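Long-range contact in TRAP dicarboxylate transporter, DctP subunit (Sulfurospirillum deleyianum, PDB 4OVS), which probably binds C4-dicarboxylates such as succinate in the periplasm and delivers them to a TRAP membrane transporter: residues Gln166-Phe180 with Gln200-Ser212. Residues are numbered along the deposited sequence; the frame is centred on the assembly and turned at random.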
loop_
_atom_site.group_PDB
_atom_site.type_symbol
_atom_site.label_atom_id
_atom_site.label_comp_id
_atom_site.label_asym_id
_atom_site.label_seq_id
_atom_site.Cartn_x
_atom_site.Cartn_y
_atom_site.Cartn_z
ATOM N N GLN A 166 -8.403 20.230 -8.475
ATOM C CA GLN A 166 -8.701 19.598 -7.198
ATOM C C GLN A 166 -7.437 19.217 -6.414
ATOM O O GLN A 166 -6.426 18.809 -6.992
ATOM C CB GLN A 166 -9.559 18.348 -7.411
ATOM C CG GLN A 166 -10.972 18.623 -7.920
ATOM C CD GLN A 166 -11.874 17.411 -7.759
ATOM O OE1 GLN A 166 -11.935 16.798 -6.690
ATOM N NE2 GLN A 166 -12.565 17.049 -8.829
ATOM N N LYS A 167 -7.509 19.358 -5.095
ATOM C CA LYS A 167 -6.430 18.946 -4.205
ATOM C C LYS A 167 -6.580 17.472 -3.807
ATOM O O LYS A 167 -7.643 17.040 -3.336
ATOM C CB LYS A 167 -6.417 19.801 -2.939
ATOM C CG LYS A 167 -6.027 21.260 -3.128
ATOM C CD LYS A 167 -5.444 21.813 -1.818
ATOM C CE LYS A 167 -4.944 23.254 -1.929
ATOM N NZ LYS A 167 -3.620 23.428 -1.230
ATOM N N PHE A 168 -5.516 16.699 -3.982
ATOM C CA PHE A 168 -5.549 15.293 -3.621
ATOM C C PHE A 168 -4.469 14.980 -2.617
ATOM O O PHE A 168 -3.327 15.410 -2.774
ATOM C CB PHE A 168 -5.342 14.423 -4.864
ATOM C CG PHE A 168 -6.570 14.277 -5.732
ATOM C CD1 PHE A 168 -7.461 13.228 -5.523
ATOM C CD2 PHE A 168 -6.808 15.145 -6.775
ATOM C CE1 PHE A 168 -8.570 13.072 -6.305
ATOM C CE2 PHE A 168 -7.933 14.996 -7.572
ATOM C CZ PHE A 168 -8.813 13.950 -7.333
ATOM N N ARG A 169 -4.812 14.242 -1.567
ATOM C CA ARG A 169 -3.781 13.613 -0.746
ATOM C C ARG A 169 -3.032 12.548 -1.563
ATOM O O ARG A 169 -3.646 11.809 -2.327
ATOM C CB ARG A 169 -4.415 12.944 0.478
ATOM C CG ARG A 169 -3.412 12.382 1.488
ATOM C CD ARG A 169 -3.201 10.909 1.244
ATOM N NE ARG A 169 -2.115 10.335 2.029
ATOM C CZ ARG A 169 -1.940 9.023 2.187
ATOM N NH1 ARG A 169 -2.813 8.181 1.638
ATOM N NH2 ARG A 169 -0.896 8.550 2.893
ATOM N N ILE A 170 -1.716 12.475 -1.399
ATOM C CA ILE A 170 -0.921 11.350 -1.910
ATOM C C ILE A 170 0.044 10.844 -0.852
ATOM O O ILE A 170 0.381 11.555 0.094
ATOM C CB ILE A 170 -0.050 11.745 -3.091
ATOM C CG1 ILE A 170 0.802 12.964 -2.737
ATOM C CG2 ILE A 170 -0.910 12.040 -4.290
ATOM C CD1 ILE A 170 1.883 13.265 -3.792
HETATM N N MSE A 171 0.501 9.621 -1.027
HETATM C CA MSE A 171 1.678 9.140 -0.321
HETATM C C MSE A 171 2.919 9.813 -0.914
HETATM O O MSE A 171 2.851 10.419 -2.005
HETATM C CB MSE A 171 1.782 7.639 -0.476
HETATM C CG MSE A 171 0.596 6.836 0.090
HETATM SE SE MSE A 171 0.714 4.909 -0.481
HETATM C CE MSE A 171 0.338 5.123 -2.386
ATOM N N SER A 172 4.051 9.691 -0.217
ATOM C CA SER A 172 5.230 10.483 -0.555
ATOM C C SER A 172 6.019 9.858 -1.670
ATOM O O SER A 172 6.952 9.112 -1.428
ATOM C CB SER A 172 6.170 10.625 0.633
ATOM O OG SER A 172 7.221 11.532 0.301
ATOM N N SER A 173 5.661 10.198 -2.896
ATOM C CA SER A 173 6.253 9.577 -4.050
ATOM C C SER A 173 6.233 10.527 -5.217
ATOM O O SER A 173 5.176 11.043 -5.573
ATOM C CB SER A 173 5.436 8.349 -4.432
ATOM O OG SER A 173 5.820 7.887 -5.720
ATOM N N HIS A 174 7.387 10.747 -5.840
ATOM C CA HIS A 174 7.452 11.660 -6.978
ATOM C C HIS A 174 6.602 11.166 -8.134
ATOM O O HIS A 174 6.052 11.963 -8.879
ATOM C CB HIS A 174 8.893 11.910 -7.422
ATOM C CG HIS A 174 9.735 12.533 -6.356
ATOM N ND1 HIS A 174 10.987 12.062 -6.023
ATOM C CD2 HIS A 174 9.500 13.589 -5.541
ATOM C CE1 HIS A 174 11.492 12.804 -5.054
ATOM N NE2 HIS A 174 10.608 13.735 -4.741
ATOM N N VAL A 175 6.416 9.860 -8.253
ATOM C CA VAL A 175 5.596 9.359 -9.354
ATOM C C VAL A 175 4.134 9.768 -9.178
ATOM O O VAL A 175 3.477 10.228 -10.121
ATOM C CB VAL A 175 5.699 7.841 -9.502
ATOM C CG1 VAL A 175 4.412 7.279 -10.122
ATOM C CG2 VAL A 175 6.963 7.464 -10.316
ATOM N N LEU A 176 3.613 9.602 -7.968
ATOM C CA LEU A 176 2.237 10.037 -7.679
ATOM C C LEU A 176 2.030 11.532 -7.812
ATOM O O LEU A 176 0.950 11.957 -8.207
ATOM C CB LEU A 176 1.825 9.620 -6.291
ATOM C CG LEU A 176 1.931 8.128 -6.027
ATOM C CD1 LEU A 176 1.548 7.873 -4.597
ATOM C CD2 LEU A 176 1.086 7.282 -6.980
ATOM N N GLU A 177 3.019 12.357 -7.475
ATOM C CA GLU A 177 2.768 13.789 -7.610
ATOM C C GLU A 177 2.790 14.173 -9.081
ATOM O O GLU A 177 2.038 15.033 -9.518
ATOM C CB GLU A 177 3.666 14.686 -6.721
ATOM C CG GLU A 177 5.134 14.482 -6.761
ATOM C CD GLU A 177 5.856 15.358 -5.733
ATOM O OE1 GLU A 177 6.439 14.813 -4.766
ATOM O OE2 GLU A 177 5.836 16.602 -5.896
ATOM N N ALA A 178 3.636 13.509 -9.847
ATOM C CA ALA A 178 3.641 13.672 -11.292
ATOM C C ALA A 178 2.301 13.213 -11.897
ATOM O O ALA A 178 1.763 13.843 -12.801
ATOM C CB ALA A 178 4.799 12.886 -11.883
ATOM N N GLN A 179 1.767 12.109 -11.399
ATOM C CA GLN A 179 0.556 11.532 -11.955
ATOM C C GLN A 179 -0.623 12.498 -11.877
ATOM O O GLN A 179 -1.407 12.588 -12.798
ATOM C CB GLN A 179 0.231 10.206 -11.237
ATOM C CG GLN A 179 -1.214 9.802 -11.194
ATOM C CD GLN A 179 -1.448 8.542 -10.350
ATOM O OE1 GLN A 179 -1.019 7.455 -10.712
ATOM N NE2 GLN A 179 -2.137 8.700 -9.223
ATOM N N PHE A 180 -0.744 13.219 -10.775
ATOM C CA PHE A 180 -1.886 14.098 -10.581
ATOM C C PHE A 180 -1.650 15.448 -11.221
ATOM O O PHE A 180 -2.594 16.131 -11.655
ATOM C CB PHE A 180 -2.140 14.273 -9.106
ATOM C CG PHE A 180 -2.962 13.188 -8.512
ATOM C CD1 PHE A 180 -4.326 13.176 -8.692
ATOM C CD2 PHE A 180 -2.375 12.198 -7.755
ATOM C CE1 PHE A 180 -5.094 12.196 -8.147
ATOM C CE2 PHE A 180 -3.143 11.187 -7.202
ATOM C CZ PHE A 180 -4.506 11.191 -7.397
ATOM N N GLN A 200 -12.409 15.156 5.838
ATOM C CA GLN A 200 -13.518 15.697 6.589
ATOM C C GLN A 200 -13.518 17.219 6.700
ATOM O O GLN A 200 -14.584 17.827 6.730
ATOM C CB GLN A 200 -13.556 15.125 7.994
ATOM C CG GLN A 200 -14.807 15.554 8.743
ATOM C CD GLN A 200 -14.871 14.930 10.091
ATOM O OE1 GLN A 200 -15.730 14.089 10.357
ATOM N NE2 GLN A 200 -13.949 15.319 10.964
ATOM N N GLN A 201 -12.329 17.815 6.775
ATOM C CA GLN A 201 -12.162 19.248 7.040
ATOM C C GLN A 201 -11.901 20.075 5.778
ATOM O O GLN A 201 -11.612 21.257 5.867
ATOM C CB GLN A 201 -11.007 19.472 8.036
ATOM C CG GLN A 201 -11.288 18.918 9.411
ATOM C CD GLN A 201 -12.460 19.640 10.076
ATOM O OE1 GLN A 201 -13.553 19.085 10.252
ATOM N NE2 GLN A 201 -12.237 20.895 10.428
ATOM N N GLY A 202 -11.947 19.432 4.613
ATOM C CA GLY A 202 -11.731 20.109 3.341
ATOM C C GLY A 202 -10.305 20.464 2.994
ATOM O O GLY A 202 -10.058 21.201 2.028
ATOM N N VAL A 203 -9.346 19.957 3.761
ATOM C CA VAL A 203 -7.947 20.294 3.490
ATOM C C VAL A 203 -7.532 19.802 2.108
ATOM O O VAL A 203 -6.723 20.448 1.450
ATOM C CB VAL A 203 -6.987 19.713 4.542
ATOM C CG1 VAL A 203 -5.514 19.886 4.110
ATOM C CG2 VAL A 203 -7.240 20.361 5.883
ATOM N N VAL A 204 -8.080 18.655 1.695
ATOM C CA VAL A 204 -7.977 18.164 0.314
ATOM C C VAL A 204 -9.387 17.794 -0.189
ATOM O O VAL A 204 -10.295 17.553 0.627
ATOM C CB VAL A 204 -7.050 16.961 0.179
ATOM C CG1 VAL A 204 -5.601 17.334 0.471
ATOM C CG2 VAL A 204 -7.495 15.832 1.078
ATOM N N ASP A 205 -9.575 17.770 -1.512
ATOM C CA ASP A 205 -10.856 17.405 -2.104
ATOM C C ASP A 205 -11.029 15.896 -2.222
ATOM O O ASP A 205 -12.101 15.368 -1.961
ATOM C CB ASP A 205 -11.004 18.037 -3.486
ATOM C CG ASP A 205 -10.906 19.537 -3.447
ATOM O OD1 ASP A 205 -11.558 20.178 -2.575
ATOM O OD2 ASP A 205 -10.178 20.076 -4.296
ATOM N N GLY A 206 -9.961 15.202 -2.615
ATOM C CA GLY A 206 -10.032 13.768 -2.834
ATOM C C GLY A 206 -8.765 12.982 -2.500
ATOM O O GLY A 206 -7.828 13.505 -1.916
ATOM N N ALA A 207 -8.776 11.701 -2.859
ATOM C CA ALA A 207 -7.674 10.804 -2.596
ATOM C C ALA A 207 -7.733 9.609 -3.553
ATOM O O ALA A 207 -8.669 9.478 -4.346
ATOM C CB ALA A 207 -7.720 10.334 -1.130
ATOM N N GLU A 208 -6.733 8.734 -3.478
ATOM C CA GLU A 208 -6.735 7.469 -4.208
ATOM C C GLU A 208 -6.459 6.362 -3.202
ATOM O O GLU A 208 -5.534 6.470 -2.406
ATOM C CB GLU A 208 -5.672 7.489 -5.286
ATOM C CG GLU A 208 -4.287 7.925 -4.798
ATOM C CD GLU A 208 -3.122 7.551 -5.787
ATOM O OE1 GLU A 208 -3.362 7.344 -6.993
ATOM O OE2 GLU A 208 -1.972 7.452 -5.338
ATOM N N ASN A 209 -7.292 5.328 -3.203
ATOM C CA ASN A 209 -7.166 4.236 -2.250
ATOM C C ASN A 209 -7.623 2.916 -2.822
ATOM O O ASN A 209 -8.485 2.875 -3.690
ATOM C CB ASN A 209 -8.008 4.473 -1.011
ATOM C CG ASN A 209 -7.588 5.706 -0.248
ATOM O OD1 ASN A 209 -8.128 6.779 -0.468
ATOM N ND2 ASN A 209 -6.591 5.575 0.582
ATOM N N PRO A 210 -7.055 1.823 -2.307
ATOM C CA PRO A 210 -7.658 0.535 -2.543
ATOM C C PRO A 210 -8.947 0.454 -1.714
ATOM O O PRO A 210 -9.076 1.211 -0.777
ATOM C CB PRO A 210 -6.593 -0.435 -2.060
ATOM C CG PRO A 210 -5.810 0.321 -1.090
ATOM C CD PRO A 210 -5.837 1.727 -1.488
ATOM N N LEU A 211 -9.892 -0.394 -2.097
ATOM C CA LEU A 211 -11.213 -0.451 -1.439
ATOM C C LEU A 211 -11.078 -0.825 0.019
ATOM O O LEU A 211 -11.886 -0.410 0.864
ATOM C CB LEU A 211 -12.159 -1.434 -2.159
ATOM C CG LEU A 211 -12.575 -1.020 -3.560
ATOM C CD1 LEU A 211 -13.669 -1.958 -4.098
ATOM C CD2 LEU A 211 -13.065 0.429 -3.569
ATOM N N SER A 212 -10.026 -1.573 0.327
ATOM C CA SER A 212 -9.758 -2.036 1.679
ATOM C C SER A 212 -9.604 -0.848 2.648
ATOM O O SER A 212 -10.289 -0.734 3.658
ATOM C CB SER A 212 -8.452 -2.871 1.644
ATOM O OG SER A 212 -7.325 -2.059 1.202
HETATM O O HOH W 1 -5.412 8.239 0.563
HETATM O O HOH W 2 -4.423 9.224 -1.837
HETATM O O HOH W 3 -1.643 8.097 -2.525
#
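Lys167 and Asp205 grip each other twice through the backbone of the lysine: Lys167 N gives a hydrogen bond to Asp205 OD2 (2.9 Å), and Lys167 O takes one from Asp205 N. Aspartate suits this place because OD2 can accept from Lys167 N while OD1 pairs with Lys154. Lys167 O also accepts a straighter bond from Gly206 N (164° at the hydrogen), and Arg169 N returns one to Gly206 O at 3.1 Å. This single parallel bridge, Phe168 with Gly206, joins the strands directly near their starts. Glycine suits position 206 because the Phe168 ring lies against its backbone, Phe168 CD1 being 3.3 Å from Gly206 C; a CB on residue 206 would run into CE1 of that ring.

The strand axes are inclined by 35°, and beyond the bridge water links the chains: one molecule accepts from Glu208 N and donates to Arg169 O, another joins Met171 N to Glu208 OE2. Glu208 reaches helix 174-180 with an extended chain (chi2 163°). Gln179 NE2 donates in its own amide plane to Glu208 OE1 (2.9 Å), from above a carboxylate turned nearly crosswise to the amide. OE1 also takes a bond from His231, while OE2 lies by the Leu176 methyls and pairs with Lys148. Were Glu208 replaced by an alanine, Lys148 would probably lose its buried counter-charge and the Gln179 amide this acceptor.

Outward, Leu190 O holds Arg169 NE, while NH1 meets a water shared with Asn209 ND2. Arg169 NH1 also binds succinate, consistent with the carboxylate-binding arginine of TRAP solute-binding proteins.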